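Local coordinates for protein glutathione S-transferase omega-like 2 (Saccharomyces cerevisiae, PDB 5LKB) that acts as a glutathione-dependent 1-Cys thiol transferase, reducing dehydroascorbate and dimethylarsinic acid, and reacts with glutathionyl-(hydro)quinones, at residues 296-299 with 300-304. Sequence-based numbering, arbitrary orientation.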
# COMPACT_ATOMS: atom_id res chain seq x y z
N ARG A 296 10.58 -8.74 -2.85
CA ARG A 296 9.13 -8.85 -2.69
C ARG A 296 8.53 -7.67 -1.92
O ARG A 296 7.29 -7.55 -1.82
CB ARG A 296 8.79 -10.19 -2.00
CG ARG A 296 9.00 -11.38 -2.87
CD ARG A 296 8.88 -12.69 -2.06
NE ARG A 296 8.97 -13.85 -2.99
CZ ARG A 296 10.08 -14.21 -3.65
NH1 ARG A 296 11.21 -13.63 -3.43
NH2 ARG A 296 9.97 -15.14 -4.57
N PHE A 297 9.38 -6.82 -1.37
CA PHE A 297 8.89 -5.86 -0.38
C PHE A 297 8.01 -4.81 -1.03
O PHE A 297 6.84 -4.61 -0.60
CB PHE A 297 10.07 -5.22 0.37
CG PHE A 297 9.69 -4.57 1.67
CD1 PHE A 297 9.28 -3.24 1.71
CD2 PHE A 297 9.79 -5.26 2.84
CE1 PHE A 297 8.92 -2.67 2.91
CE2 PHE A 297 9.41 -4.66 4.06
CZ PHE A 297 9.00 -3.39 4.10
N ASP A 298 8.51 -4.14 -2.08
CA ASP A 298 7.68 -3.13 -2.73
C ASP A 298 6.56 -3.74 -3.55
O ASP A 298 5.44 -3.20 -3.52
CB ASP A 298 8.53 -2.14 -3.55
CG ASP A 298 9.44 -1.29 -2.70
OD1 ASP A 298 9.35 -1.38 -1.46
OD2 ASP A 298 10.22 -0.48 -3.26
N PRO A 299 6.77 -4.82 -4.29
CA PRO A 299 5.66 -5.40 -5.07
C PRO A 299 4.50 -5.95 -4.26
O PRO A 299 3.37 -5.99 -4.77
CB PRO A 299 6.37 -6.50 -5.89
CG PRO A 299 7.72 -6.01 -6.07
CD PRO A 299 8.07 -5.35 -4.74
N VAL A 300 4.76 -6.49 -3.05
CA VAL A 300 3.75 -7.15 -2.22
C VAL A 300 3.73 -6.67 -0.78
O VAL A 300 2.67 -6.35 -0.23
CB VAL A 300 3.94 -8.69 -2.25
CG1 VAL A 300 3.09 -9.33 -1.15
CG2 VAL A 300 3.57 -9.18 -3.64
N TYR A 301 4.84 -6.72 -0.07
CA TYR A 301 4.75 -6.62 1.38
C TYR A 301 4.21 -5.25 1.85
O TYR A 301 3.53 -5.18 2.88
CB TYR A 301 6.07 -6.94 2.05
CG TYR A 301 6.54 -8.37 1.80
CD1 TYR A 301 5.66 -9.45 1.70
CD2 TYR A 301 7.89 -8.62 1.70
CE1 TYR A 301 6.14 -10.77 1.51
CE2 TYR A 301 8.37 -9.91 1.53
CZ TYR A 301 7.48 -10.95 1.43
OH TYR A 301 7.91 -12.26 1.25
N VAL A 302 4.53 -4.18 1.14
CA VAL A 302 4.03 -2.84 1.49
C VAL A 302 2.49 -2.81 1.52
O VAL A 302 1.89 -2.51 2.56
CB VAL A 302 4.60 -1.79 0.53
CG1 VAL A 302 3.90 -0.43 0.73
CG2 VAL A 302 6.07 -1.58 0.80
N GLN A 303 1.84 -3.14 0.42
CA GLN A 303 0.38 -3.07 0.36
C GLN A 303 -0.29 -4.22 1.07
O GLN A 303 -1.30 -4.04 1.78
CB GLN A 303 -0.09 -3.01 -1.08
CG GLN A 303 -1.54 -2.73 -1.33
CD GLN A 303 -2.48 -3.87 -1.07
OE1 GLN A 303 -2.16 -5.04 -1.29
NE2 GLN A 303 -3.67 -3.55 -0.59
N HIS A 304 0.19 -5.42 0.82
CA HIS A 304 -0.53 -6.62 1.15
C HIS A 304 -0.29 -7.02 2.59
O HIS A 304 -1.24 -7.47 3.29
CB HIS A 304 -0.07 -7.75 0.24
CG HIS A 304 -0.76 -9.05 0.47
ND1 HIS A 304 -2.08 -9.30 0.09
CD2 HIS A 304 -0.28 -10.21 0.99
CE1 HIS A 304 -2.37 -10.55 0.43
NE2 HIS A 304 -1.31 -11.10 1.00
O HOH W 1 2.97 -3.11 -2.38
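Arg296 O accepts two backbone bonds one turn further on, from Val300 N at 3.0 Å and from Tyr301 N at 3.1 Å, the latter the straighter (N-H...O 161°). With Val302 N bound to Phe297 O at 2.9 Å, nearly in line with the carbonyl, the i+5 spacing marks a wider pi-type turn around Pro299, whose backbone nitrogen carries no hydrogen. A water bridges the next step, donating to Asp298 O and accepting from Gln303 N.

Among the side chains, Tyr301 folds back alongside Arg296, its CG anti to its own carbonyl carbon (chi1 -63°). Arg296 O sits over one face of the Tyr301 ring, 3.7 Å above its plane and offset toward the rim, while CE2 meets Arg296 CB at 3.6 Å. Tyr301 OH touches Arg296 CD at 3.5 Å and is hydrogen-bonded to Tyr346 OH. Phe297 crosses Tyr301 roughly at right angles, with Tyr301 CB over one face of its ring, and Val302 CG2 touches Phe297 CE1 at 3.7 Å. Replacing Tyr301 by alanine would probably leave a gap along Arg296 CB and CD and the Tyr346 hydroxyl without its mate.

In the C-terminal GST domain this part of helix 285-304 packs on helix 222-227 through Phe297 and Tyr301, and on helix 339-349 through Val300. Arg296, bonded to Thr292 O of its own helix, also reaches Ala45 O and His50 ND1 of helix 47-58, its side chain about 6 Å from that of the nucleophile Cys46.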